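Local coordinates for protein IclR transcriptional regulator (Thermotoga maritima, PDB 1MKM) that probably binds DNA through a winged helix-turn-helix domain and regulates transcription, as a member of the IclR family, at residues 24-29 with 59-64; 106-111 with 128-133; 198-203 with 234-239. One frame throughout, in Å; residues are numbered along the deposited sequence.

Interaction 1: 24-29 with 59-64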
loop_
_atom_site.group_PDB
_atom_site.type_symbol
_atom_site.label_atom_id
_atom_site.label_comp_id
_atom_site.label_asym_id
_atom_site.label_seq_id
_atom_site.Cartn_x
_atom_site.Cartn_y
_atom_site.Cartn_z
ATOM N N VAL B 24 -10.750 9.144 15.642
ATOM C CA VAL B 24 -11.805 9.461 16.600
ATOM C C VAL B 24 -12.570 10.751 16.251
ATOM O O VAL B 24 -11.979 11.735 15.810
ATOM C CB VAL B 24 -11.198 9.607 18.026
ATOM C CG1 VAL B 24 -10.449 10.913 18.133
ATOM C CG2 VAL B 24 -12.281 9.518 19.081
ATOM N N SER B 25 -13.882 10.741 16.475
ATOM C CA SER B 25 -14.743 11.895 16.194
ATOM C C SER B 25 -14.914 12.748 17.435
ATOM O O SER B 25 -14.751 12.257 18.551
ATOM C CB SER B 25 -16.129 11.432 15.763
ATOM O OG SER B 25 -16.795 10.806 16.850
ATOM N N VAL B 26 -15.256 14.020 17.242
ATOM C CA VAL B 26 -15.471 14.916 18.371
ATOM C C VAL B 26 -16.500 14.258 19.278
ATOM O O VAL B 26 -16.366 14.257 20.502
ATOM C CB VAL B 26 -16.027 16.290 17.923
ATOM C CG1 VAL B 26 -15.093 16.933 16.924
ATOM C CG2 VAL B 26 -17.405 16.125 17.310
ATOM N N SER B 27 -17.527 13.699 18.650
ATOM C CA SER B 27 -18.615 13.029 19.347
ATOM C C SER B 27 -18.110 11.935 20.274
ATOM O O SER B 27 -18.527 11.847 21.427
ATOM C CB SER B 27 -19.586 12.432 18.325
ATOM O OG SER B 27 -20.419 11.445 18.907
ATOM N N GLU B 28 -17.200 11.110 19.764
ATOM C CA GLU B 28 -16.646 9.993 20.522
ATOM C C GLU B 28 -15.804 10.403 21.727
ATOM O O GLU B 28 -15.899 9.790 22.792
ATOM C CB GLU B 28 -15.841 9.103 19.576
ATOM C CG GLU B 28 -16.702 8.481 18.482
ATOM C CD GLU B 28 -15.887 7.793 17.406
ATOM O OE1 GLU B 28 -16.495 7.135 16.530
ATOM O OE2 GLU B 28 -14.641 7.913 17.431
ATOM N N ILE B 29 -14.982 11.437 21.566
ATOM C CA ILE B 29 -14.161 11.906 22.672
ATOM C C ILE B 29 -15.061 12.419 23.787
ATOM O O ILE B 29 -14.852 12.101 24.960
ATOM C CB ILE B 29 -13.200 13.022 22.230
ATOM C CG1 ILE B 29 -12.012 12.394 21.499
ATOM C CG2 ILE B 29 -12.752 13.846 23.440
ATOM C CD1 ILE B 29 -10.858 13.338 21.250
ATOM N N LYS B 59 -14.138 14.869 9.150
ATOM C CA LYS B 59 -14.155 15.442 10.491
ATOM C C LYS B 59 -13.712 14.525 11.647
ATOM O O LYS B 59 -13.844 14.885 12.823
ATOM C CB LYS B 59 -15.534 16.038 10.786
ATOM C CG LYS B 59 -15.767 17.377 10.087
ATOM C CD LYS B 59 -17.001 18.089 10.622
ATOM C CE LYS B 59 -17.103 19.505 10.074
ATOM N NZ LYS B 59 -18.293 20.235 10.593
ATOM N N ARG B 60 -13.183 13.348 11.307
ATOM C CA ARG B 60 -12.677 12.404 12.302
ATOM C C ARG B 60 -11.229 12.827 12.556
ATOM O O ARG B 60 -10.601 13.441 11.690
ATOM C CB ARG B 60 -12.718 10.974 11.764
ATOM C CG ARG B 60 -14.080 10.546 11.262
ATOM C CD ARG B 60 -14.974 10.091 12.383
ATOM N NE ARG B 60 -14.491 8.841 12.949
ATOM C CZ ARG B 60 -15.156 8.135 13.855
ATOM N NH1 ARG B 60 -16.336 8.562 14.291
ATOM N NH2 ARG B 60 -14.642 7.004 14.323
ATOM N N TYR B 61 -10.700 12.479 13.728
ATOM C CA TYR B 61 -9.350 12.879 14.118
ATOM C C TYR B 61 -8.234 11.824 14.122
ATOM O O TYR B 61 -8.418 10.685 14.536
ATOM C CB TYR B 61 -9.391 13.522 15.502
ATOM C CG TYR B 61 -10.119 14.849 15.574
ATOM C CD1 TYR B 61 -11.496 14.906 15.803
ATOM C CD2 TYR B 61 -9.421 16.047 15.449
ATOM C CE1 TYR B 61 -12.156 16.135 15.915
ATOM C CE2 TYR B 61 -10.067 17.275 15.558
ATOM C CZ TYR B 61 -11.428 17.312 15.795
ATOM O OH TYR B 61 -12.042 18.527 15.940
ATOM N N VAL B 62 -7.057 12.267 13.705
ATOM C CA VAL B 62 -5.880 11.425 13.640
ATOM C C VAL B 62 -4.708 12.214 14.211
ATOM O O VAL B 62 -4.689 13.444 14.152
ATOM C CB VAL B 62 -5.628 11.011 12.164
ATOM C CG1 VAL B 62 -4.191 11.205 11.786
ATOM C CG2 VAL B 62 -6.059 9.570 11.956
ATOM N N PRO B 63 -3.722 11.523 14.797
ATOM C CA PRO B 63 -2.579 12.251 15.356
ATOM C C PRO B 63 -1.813 13.096 14.342
ATOM O O PRO B 63 -1.634 12.705 13.189
ATOM C CB PRO B 63 -1.718 11.142 15.980
ATOM C CG PRO B 63 -2.128 9.912 15.238
ATOM C CD PRO B 63 -3.612 10.080 15.063
ATOM N N GLY B 64 -1.371 14.262 14.799
ATOM C CA GLY B 64 -0.627 15.179 13.960
ATOM C C GLY B 64 0.863 14.901 13.941
ATOM O O GLY B 64 1.335 13.897 14.475
#

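Interaction 2: 106-111 with 128-133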
loop_
_atom_site.group_PDB
_atom_site.type_symbol
_atom_site.label_atom_id
_atom_site.label_comp_id
_atom_site.label_asym_id
_atom_site.label_seq_id
_atom_site.Cartn_x
_atom_site.Cartn_y
_atom_site.Cartn_z
ATOM N N GLY B 106 20.285 7.743 35.342
ATOM C CA GLY B 106 20.099 7.366 36.728
ATOM C C GLY B 106 20.237 5.858 36.874
ATOM O O GLY B 106 21.249 5.274 36.479
ATOM N N PHE B 107 19.203 5.239 37.432
ATOM C CA PHE B 107 19.149 3.802 37.665
ATOM C C PHE B 107 18.224 3.147 36.639
ATOM O O PHE B 107 17.710 2.037 36.842
ATOM C CB PHE B 107 18.640 3.527 39.085
ATOM C CG PHE B 107 19.619 3.899 40.171
ATOM C CD1 PHE B 107 20.650 4.807 39.927
ATOM C CD2 PHE B 107 19.499 3.350 41.446
ATOM C CE1 PHE B 107 21.543 5.164 40.936
ATOM C CE2 PHE B 107 20.388 3.703 42.463
ATOM C CZ PHE B 107 21.412 4.609 42.206
ATOM N N GLU B 108 18.003 3.868 35.541
ATOM C CA GLU B 108 17.179 3.400 34.431
ATOM C C GLU B 108 17.905 3.685 33.126
ATOM O O GLU B 108 18.883 4.434 33.080
ATOM C CB GLU B 108 15.837 4.127 34.392
ATOM C CG GLU B 108 14.746 3.491 35.215
ATOM C CD GLU B 108 13.409 4.153 34.978
ATOM O OE1 GLU B 108 13.332 5.391 35.129
ATOM O OE2 GLU B 108 12.439 3.443 34.641
ATOM N N GLY B 109 17.407 3.069 32.063
ATOM C CA GLY B 109 17.963 3.282 30.745
ATOM C C GLY B 109 16.829 3.691 29.818
ATOM O O GLY B 109 15.657 3.417 30.090
ATOM N N VAL B 110 17.174 4.366 28.730
ATOM C CA VAL B 110 16.170 4.783 27.760
ATOM C C VAL B 110 16.609 4.437 26.340
ATOM O O VAL B 110 17.753 4.668 25.952
ATOM C CB VAL B 110 15.904 6.312 27.781
ATOM C CG1 VAL B 110 14.694 6.597 26.925
ATOM C CG2 VAL B 110 15.707 6.821 29.188
ATOM N N TYR B 111 15.698 3.886 25.560
ATOM C CA TYR B 111 16.022 3.563 24.181
ATOM C C TYR B 111 16.138 4.870 23.395
ATOM O O TYR B 111 15.168 5.615 23.252
ATOM C CB TYR B 111 14.940 2.679 23.601
ATOM C CG TYR B 111 15.043 1.249 24.054
ATOM C CD1 TYR B 111 13.938 0.580 24.561
ATOM C CD2 TYR B 111 16.249 0.549 23.946
ATOM C CE1 TYR B 111 14.027 -0.759 24.945
ATOM C CE2 TYR B 111 16.347 -0.778 24.333
ATOM C CZ TYR B 111 15.236 -1.421 24.830
ATOM O OH TYR B 111 15.330 -2.726 25.240
ATOM N N GLY B 128 12.379 6.017 23.292
ATOM C CA GLY B 128 11.717 6.674 24.400
ATOM C C GLY B 128 11.363 5.762 25.560
ATOM O O GLY B 128 11.270 6.216 26.689
ATOM N N MET B 129 11.172 4.476 25.281
ATOM C CA MET B 129 10.831 3.491 26.302
ATOM C C MET B 129 11.966 3.348 27.313
ATOM O O MET B 129 13.120 3.651 27.011
ATOM C CB MET B 129 10.541 2.155 25.630
ATOM C CG MET B 129 10.090 1.057 26.557
ATOM S SD MET B 129 9.749 -0.425 25.612
ATOM C CE MET B 129 8.232 0.081 24.743
ATOM N N LYS B 130 11.641 2.882 28.515
ATOM C CA LYS B 130 12.648 2.747 29.579
ATOM C C LYS B 130 13.095 1.306 29.783
ATOM O O LYS B 130 12.313 0.375 29.580
ATOM C CB LYS B 130 12.086 3.288 30.901
ATOM C CG LYS B 130 11.567 4.710 30.816
ATOM C CD LYS B 130 12.699 5.716 30.760
ATOM C CE LYS B 130 13.002 6.253 32.139
ATOM N NZ LYS B 130 11.770 6.837 32.753
ATOM N N VAL B 131 14.346 1.115 30.181
ATOM C CA VAL B 131 14.840 -0.242 30.403
ATOM C C VAL B 131 15.527 -0.470 31.731
ATOM O O VAL B 131 16.343 0.349 32.179
ATOM C CB VAL B 131 15.817 -0.714 29.299
ATOM C CG1 VAL B 131 15.108 -0.739 27.972
ATOM C CG2 VAL B 131 16.998 0.179 29.233
ATOM N N ASP B 132 15.176 -1.601 32.343
ATOM C CA ASP B 132 15.744 -2.010 33.614
ATOM C C ASP B 132 17.215 -2.272 33.349
ATOM O O ASP B 132 17.551 -3.050 32.457
ATOM C CB ASP B 132 15.065 -3.286 34.102
ATOM C CG ASP B 132 13.578 -3.116 34.280
ATOM O OD1 ASP B 132 13.170 -2.171 34.991
ATOM O OD2 ASP B 132 12.813 -3.926 33.713
ATOM N N LEU B 133 18.085 -1.617 34.111
ATOM C CA LEU B 133 19.520 -1.772 33.936
ATOM C C LEU B 133 20.086 -3.084 34.469
ATOM O O LEU B 133 21.295 -3.300 34.414
ATOM C CB LEU B 133 20.259 -0.606 34.592
ATOM C CG LEU B 133 20.333 0.725 33.835
ATOM C CD1 LEU B 133 21.037 1.776 34.687
ATOM C CD2 LEU B 133 21.099 0.528 32.529
HETATM O O HOH W 1 16.512 -1.101 37.073
#

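Interaction 3: 198-203 with 234-239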
loop_
_atom_site.group_PDB
_atom_site.type_symbol
_atom_site.label_atom_id
_atom_site.label_comp_id
_atom_site.label_asym_id
_atom_site.label_seq_id
_atom_site.Cartn_x
_atom_site.Cartn_y
_atom_site.Cartn_z
ATOM N N MET B 198 17.478 -13.111 23.639
ATOM C CA MET B 198 18.781 -13.059 24.299
ATOM C C MET B 198 19.514 -11.874 23.681
ATOM O O MET B 198 19.202 -11.478 22.566
ATOM C CB MET B 198 19.577 -14.347 24.062
ATOM C CG MET B 198 19.076 -15.537 24.862
ATOM S SD MET B 198 19.926 -17.074 24.455
ATOM C CE MET B 198 21.630 -16.604 24.728
ATOM N N CYS B 199 20.486 -11.312 24.389
ATOM C CA CYS B 199 21.213 -10.159 23.868
ATOM C C CYS B 199 22.686 -10.198 24.249
ATOM O O CYS B 199 23.107 -11.009 25.065
ATOM C CB CYS B 199 20.609 -8.867 24.431
ATOM S SG CYS B 199 18.801 -8.832 24.510
ATOM N N VAL B 200 23.465 -9.314 23.643
ATOM C CA VAL B 200 24.875 -9.184 23.953
ATOM C C VAL B 200 25.110 -7.679 23.992
ATOM O O VAL B 200 24.705 -6.969 23.073
ATOM C CB VAL B 200 25.780 -9.832 22.874
ATOM C CG1 VAL B 200 27.223 -9.445 23.119
ATOM C CG2 VAL B 200 25.641 -11.344 22.917
ATOM N N GLY B 201 25.741 -7.187 25.054
ATOM C CA GLY B 201 25.958 -5.760 25.159
ATOM C C GLY B 201 27.325 -5.329 25.643
ATOM O O GLY B 201 28.007 -6.062 26.358
ATOM N N VAL B 202 27.699 -4.113 25.252
ATOM C CA VAL B 202 28.975 -3.493 25.597
ATOM C C VAL B 202 28.693 -2.025 25.952
ATOM O O VAL B 202 27.768 -1.422 25.405
ATOM C CB VAL B 202 29.942 -3.549 24.391
ATOM C CG1 VAL B 202 31.261 -2.891 24.732
ATOM C CG2 VAL B 202 30.159 -4.984 23.972
ATOM N N PRO B 203 29.476 -1.434 26.875
ATOM C CA PRO B 203 29.277 -0.033 27.277
ATOM C C PRO B 203 29.868 1.005 26.325
ATOM O O PRO B 203 30.553 0.673 25.363
ATOM C CB PRO B 203 29.950 0.041 28.650
ATOM C CG PRO B 203 29.987 -1.376 29.116
ATOM C CD PRO B 203 30.327 -2.122 27.856
ATOM N N ASP B 234 31.983 -9.082 19.454
ATOM C CA ASP B 234 33.152 -8.637 18.713
ATOM C C ASP B 234 32.843 -7.337 17.975
ATOM O O ASP B 234 33.515 -6.322 18.179
ATOM C CB ASP B 234 33.571 -9.701 17.692
ATOM C CG ASP B 234 34.946 -10.284 17.974
ATOM O OD1 ASP B 234 35.486 -10.969 17.079
ATOM O OD2 ASP B 234 35.483 -10.066 19.084
ATOM N N VAL B 235 31.829 -7.376 17.109
ATOM C CA VAL B 235 31.436 -6.199 16.341
ATOM C C VAL B 235 30.954 -5.121 17.304
ATOM O O VAL B 235 31.171 -3.928 17.088
ATOM C CB VAL B 235 30.297 -6.523 15.342
ATOM C CG1 VAL B 235 30.046 -5.334 14.428
ATOM C CG2 VAL B 235 30.656 -7.747 14.524
ATOM N N LEU B 236 30.307 -5.559 18.377
ATOM C CA LEU B 236 29.781 -4.650 19.382
ATOM C C LEU B 236 30.914 -3.834 19.988
ATOM O O LEU B 236 30.912 -2.599 19.928
ATOM C CB LEU B 236 29.067 -5.456 20.471
ATOM C CG LEU B 236 27.731 -4.940 21.014
ATOM C CD1 LEU B 236 26.857 -4.413 19.886
ATOM C CD2 LEU B 236 27.037 -6.072 21.747
ATOM N N LYS B 237 31.892 -4.527 20.560
ATOM C CA LYS B 237 33.021 -3.850 21.180
ATOM C C LYS B 237 33.767 -2.986 20.178
ATOM O O LYS B 237 34.292 -1.935 20.535
ATOM C CB LYS B 237 33.985 -4.860 21.808
ATOM C CG LYS B 237 34.189 -4.654 23.305
ATOM C CD LYS B 237 34.609 -3.220 23.630
ATOM C CE LYS B 237 34.756 -3.021 25.135
ATOM N NZ LYS B 237 35.099 -1.617 25.523
ATOM N N GLU B 238 33.805 -3.422 18.925
ATOM C CA GLU B 238 34.494 -2.659 17.891
ATOM C C GLU B 238 33.872 -1.274 17.714
ATOM O O GLU B 238 34.587 -0.267 17.670
ATOM C CB GLU B 238 34.457 -3.398 16.551
ATOM C CG GLU B 238 35.163 -2.644 15.427
ATOM C CD GLU B 238 34.886 -3.227 14.050
ATOM O OE1 GLU B 238 35.019 -4.457 13.884
ATOM O OE2 GLU B 238 34.545 -2.454 13.129
ATOM N N LYS B 239 32.544 -1.229 17.599
ATOM C CA LYS B 239 31.840 0.032 17.429
ATOM C C LYS B 239 31.878 0.772 18.753
ATOM O O LYS B 239 32.055 1.986 18.789
ATOM C CB LYS B 239 30.383 -0.208 17.004
ATOM C CG LYS B 239 30.221 -0.887 15.646
ATOM C CD LYS B 239 30.784 -0.021 14.521
ATOM C CE LYS B 239 30.564 -0.657 13.146
ATOM N NZ LYS B 239 31.094 0.193 12.043
#

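Interaction 1: 24-29 with 59-64
Val24 and Tyr61 form a single antiparallel bridge, a hydrogen-bonded pair. Tyr61 N donates to Val24 O over 2.6 Å, and Val24 N returns a bond to Tyr61 O, whose position is less certain. The charged part lies one residue earlier on 59-64. Arg60, folded back at its second and third torsions (chi2 -82°), brings NH1 to 2.7 Å from Glu28 OE1 in a salt bridge; NH2 adds a weak bond to the same oxygen. The guanidinium stands almost perpendicular to the carboxylate, which it meets from above, and one of its faces lies over the backbone N of Ser25. Glu28 also works within its own segment: OE2 accepts from Ser25 N at 3.1 Å, half of a capping box in which Ser25 is the N-cap of the helix. An alanine in place of Glu28 would probably leave Arg60 without its mate here and Ser25 N without its side-chain acceptor at the helix start. Apolar contact is made at the Tyr61 ring edge, where Val26 CG1 lies in plane, 3.2 Å from CE1, while Val24 CG1 meets Tyr61 CB. Around this winged helix-turn-helix core, Val24 also packs on helix 6-19, Val26 on Tyr41 of helix 37-50, and Tyr61 on both Met44 of that helix and Val53 of strand 53-55, which pairs with 61-63.

Interaction 2: 106-111 with 128-133
Gly109 and Val131 form an antiparallel hydrogen-bonded pair, Val131 N reaching Gly109 O at 2.7 Å and Gly109 N reaching Val131 O at 2.9 Å, and the pairing runs on through Tyr111 N to Met129 O and Gly128 N to Tyr111 O. The N-to-C directions of the short strand segments make 138°, antiparallel but well off 180°. Two CA-H...O contacts, from Lys130 CA to Gly109 O and from Val110 CA to Met129 O, accompany these bonds. On the face that carries Val110 and Lys130, the lysine is bent at three torsions and crosses Glu108 at about a right angle; its NZ ends 3.2 Å from Glu108 OE1 in a salt bridge. The aliphatic part of the same lysine lies against Val110, with CD 3.6 Å from CG2. On the other face, Val131 holds CG1 anti to its carbonyl carbon (chi1 -62°), which turns CG1 to Tyr111 and leaves CG2 3.6 Å from Gly109 CA, where a side chain at Gly109 would collide with it. Val131 CG1 lies over one face of the Tyr111 ring, displaced toward the CE1-CZ edge, 3.2 Å from Tyr111 CE1, and Met129 CB meets that ring in plane at its edge. Leu133 CD1 lies 3.7 Å from Phe107 C, and Leu133 itself packs on Ile102 of strand 98-105 and on Tyr154. Tyr111 also meets the ring of His100, and its side chain lies about 5 Å from a bound zinc ion. The chemistry is thus divided: a solvent-accessible ion pair beside Val110, and apolar packing of Val131 against Gly109 and the Tyr111 ring, which probably limits how that ring can turn near the metal site.

Interaction 3: 198-203 with 234-239
Val200 and Val202, alternate residues of the strand, both turn toward the helix and meet Leu236, which fills the tight, buried part of the contact. Val202 CG2 lies 3.7 Å from Leu236 CB, the two side chains sliding past each other in opposite directions, and Val200 CG1 comes 3.6 Å from Leu236 CD2. That methyl also approaches the strand backbone too closely in the model, so its exact place is doubtful. Leu236 further packs on Val215 and Ile217 of strand 211-220, beside strand 197-205. The solvent side belongs to Lys237, which touches at similar distances but over a smaller area and stays exposed. With CG1 of Val202 anti to the backbone N (chi1 179°), that methyl meets the lysine chain crossing it at about a right angle, 3.5 Å from Lys237 CE. The helix runs nearly along the strand, their axes 22° apart in direction and 7.9 Å apart at closest approach. Cys199, a zinc-binding residue in a structure of this protein, and Pro203 instead touch helix 137-143. Such a helix laid over an antiparallel sheet by alternate apolar residues is consistent with the GAF-like fold of the IclR C-terminal domain.

The three contacts follow one another along the chain without overlap. Interaction 1 belongs to the winged helix-turn-helix region, which probably binds DNA, with its centre about 33 Å from that of interaction 2 and about 44 Å from that of interaction 3. The latter two lie in the C-terminal domain, about 18 Å apart between centres, and share the six-stranded antiparallel sheet: 106-111 and 128-133 pair at one end, whereas 198-203 lies on the strand next to the other outermost one and is covered by helix 226-246. Both approach the zinc site, through Tyr111 and Cys199. Interactions 1 and 2 each touch the second subunit, so both parts of the chain take part in the assembly.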